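Local coordinates for N-acetylmuramoyl-L-alanine amidase (Mycobacteroides abscessus, PDB 7AGL), which probably hydrolyses the amide bond between N-acetylmuramic acid and L-alanine in mycobacterial peptidoglycan, as a zinc-dependent amidase, at residues V11-H16 and S104-G109. Numbering follows the deposited sequence.
Sequences VLDPGH and SIHADG. With ZN (zinc ion), chain B.
H16, just past strand 9-14, and H106, near the C-terminal end of the parallel strand 101-108, meet at a zinc ion. The metal is bound by H16 NE2 and H106 ND1, with E51, from helix 51-68, and two waters completing five ligands. The imidazole planes stand at 73° to each other, an oblique pairing in which both nitrogens, H16 NE2 and H106 ND1, point at the same ion. H16 ND1 is held by the backbone oxygen of T40. One water ligand, 2.2 Å from the zinc, also donates to A107 O.

Backbone hydrogen bonds set the register. I105 N reaches D13 O at 2.8 Å, and G15 N returns a bond to I105 O at 2.9 Å, so I105 is gripped through both its N-H and its C=O. The second bond carries the pairing one residue past strand 9-14, toward H16.

A chain of polar contacts meets the H106 ring at NE2, away from the metal-bound ND1. D13 and S104 each hold their first side-chain branch anti to the backbone N, which brings OD2 of D13 and OG of S104 together at 2.8 Å; the hydroxyl donates from the anti side, 32° out of the carboxylate plane. A water bridges the same D13 OD2 to H106 NE2, accepting from that nitrogen at 2.8 Å. The other oxygen, OD1, is held by R90 and T76.

Packing is supplied by G15, whose CA lies over one face of the H106 imidazole in a CH-pi contact, 3.6 Å from NE2.

Zinc at ND1, the water at NE2 and G15 CA over one face would together restrict the ring's rotation, consistent with a preorganised metal centre of a zinc amidase.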
loop_
_atom_site.group_PDB
_atom_site.type_symbol
_atom_site.label_atom_id
_atom_site.label_comp_id
_atom_site.label_asym_id
_atom_site.label_seq_id
_atom_site.Cartn_x
_atom_site.Cartn_y
_atom_site.Cartn_z
ATOM N N VAL A 11 1.767 -9.701 -5.160
ATOM C CA VAL A 11 2.630 -9.455 -3.997
ATOM C C VAL A 11 2.036 -8.314 -3.179
ATOM O O VAL A 11 1.601 -7.285 -3.730
ATOM C CB VAL A 11 4.096 -9.140 -4.382
ATOM C CG1 VAL A 11 4.966 -9.067 -3.134
ATOM C CG2 VAL A 11 4.639 -10.190 -5.335
ATOM N N LEU A 12 2.015 -8.501 -1.857
ATOM C CA LEU A 12 1.400 -7.557 -0.928
ATOM C C LEU A 12 2.463 -6.993 -0.007
ATOM O O LEU A 12 3.266 -7.753 0.548
ATOM C CB LEU A 12 0.317 -8.251 -0.093
ATOM C CG LEU A 12 -0.834 -8.872 -0.887
ATOM C CD1 LEU A 12 -1.729 -9.710 0.028
ATOM C CD2 LEU A 12 -1.647 -7.774 -1.565
ATOM N N ASP A 13 2.464 -5.672 0.176
ATOM C CA ASP A 13 3.479 -5.014 1.008
ATOM C C ASP A 13 2.823 -4.264 2.161
ATOM O O ASP A 13 2.290 -3.155 1.954
ATOM C CB ASP A 13 4.308 -4.053 0.148
ATOM C CG ASP A 13 5.186 -3.133 0.978
ATOM O OD1 ASP A 13 5.810 -3.651 1.922
ATOM O OD2 ASP A 13 5.244 -1.916 0.663
ATOM N N PRO A 14 2.804 -4.830 3.405
ATOM C CA PRO A 14 2.340 -4.046 4.559
ATOM C C PRO A 14 3.414 -3.048 4.964
ATOM O O PRO A 14 4.495 -3.417 5.438
ATOM C CB PRO A 14 2.098 -5.115 5.639
ATOM C CG PRO A 14 2.905 -6.328 5.221
ATOM C CD PRO A 14 3.407 -6.119 3.812
ATOM N N GLY A 15 3.110 -1.763 4.769
ATOM C CA GLY A 15 4.132 -0.742 4.909
ATOM C C GLY A 15 4.726 -0.694 6.305
ATOM O O GLY A 15 4.054 -0.952 7.303
ATOM N N HIS A 16 6.013 -0.338 6.350
ATOM C CA HIS A 16 6.823 -0.136 7.553
ATOM C C HIS A 16 7.170 -1.431 8.282
ATOM O O HIS A 16 6.737 -2.517 7.889
ATOM C CB HIS A 16 6.133 0.843 8.506
ATOM C CG HIS A 16 5.759 2.120 7.832
ATOM N ND1 HIS A 16 6.682 3.111 7.551
ATOM C CD2 HIS A 16 4.587 2.525 7.300
ATOM C CE1 HIS A 16 6.074 4.094 6.904
ATOM N NE2 HIS A 16 4.808 3.762 6.751
ATOM N N SER A 104 0.824 -2.102 -2.219
ATOM C CA SER A 104 1.424 -1.673 -0.967
ATOM C C SER A 104 0.333 -1.014 -0.130
ATOM O O SER A 104 -0.458 -0.221 -0.653
ATOM C CB SER A 104 2.580 -0.701 -1.246
ATOM O OG SER A 104 3.185 -0.216 -0.056
ATOM N N ILE A 105 0.281 -1.356 1.156
ATOM C CA ILE A 105 -0.778 -0.911 2.064
ATOM C C ILE A 105 -0.165 -0.017 3.138
ATOM O O ILE A 105 0.771 -0.420 3.846
ATOM C CB ILE A 105 -1.529 -2.094 2.697
ATOM C CG1 ILE A 105 -2.288 -2.885 1.624
ATOM C CG2 ILE A 105 -2.472 -1.600 3.814
ATOM C CD1 ILE A 105 -3.364 -2.086 0.884
ATOM N N HIS A 106 -0.708 1.196 3.259
ATOM C CA HIS A 106 -0.242 2.202 4.200
ATOM C C HIS A 106 -1.454 2.871 4.851
ATOM O O HIS A 106 -2.600 2.683 4.430
ATOM C CB HIS A 106 0.636 3.251 3.484
ATOM C CG HIS A 106 2.028 2.777 3.173
ATOM N ND1 HIS A 106 3.135 3.251 3.838
ATOM C CD2 HIS A 106 2.496 1.879 2.273
ATOM C CE1 HIS A 106 4.225 2.665 3.376
ATOM N NE2 HIS A 106 3.865 1.838 2.413
ATOM N N ALA A 107 -1.197 3.619 5.924
ATOM C CA ALA A 107 -2.159 4.574 6.459
ATOM C C ALA A 107 -1.417 5.858 6.806
ATOM O O ALA A 107 -0.217 5.847 7.118
ATOM C CB ALA A 107 -2.905 4.025 7.686
ATOM N N ASP A 108 -2.141 6.972 6.755
ATOM C CA ASP A 108 -1.535 8.286 6.634
ATOM C C ASP A 108 -1.630 9.046 7.953
ATOM O O ASP A 108 -2.404 8.690 8.851
ATOM C CB ASP A 108 -2.233 9.058 5.499
ATOM C CG ASP A 108 -1.434 10.238 4.973
ATOM O OD1 ASP A 108 -0.189 10.336 5.200
ATOM O OD2 ASP A 108 -2.086 11.085 4.306
ATOM N N GLY A 109 -0.826 10.115 8.050
ATOM C CA GLY A 109 -0.966 11.077 9.122
ATOM C C GLY A 109 -1.238 12.436 8.512
ATOM O O GLY A 109 -0.327 13.064 7.960
HETATM ZN ZN ZN B . 3.180 4.584 5.565
HETATM O O HOH W 1 6.176 0.407 1.648
HETATM O O HOH W 2 1.818 6.251 5.269
HETATM O O HOH W 3 4.670 6.015 4.690
#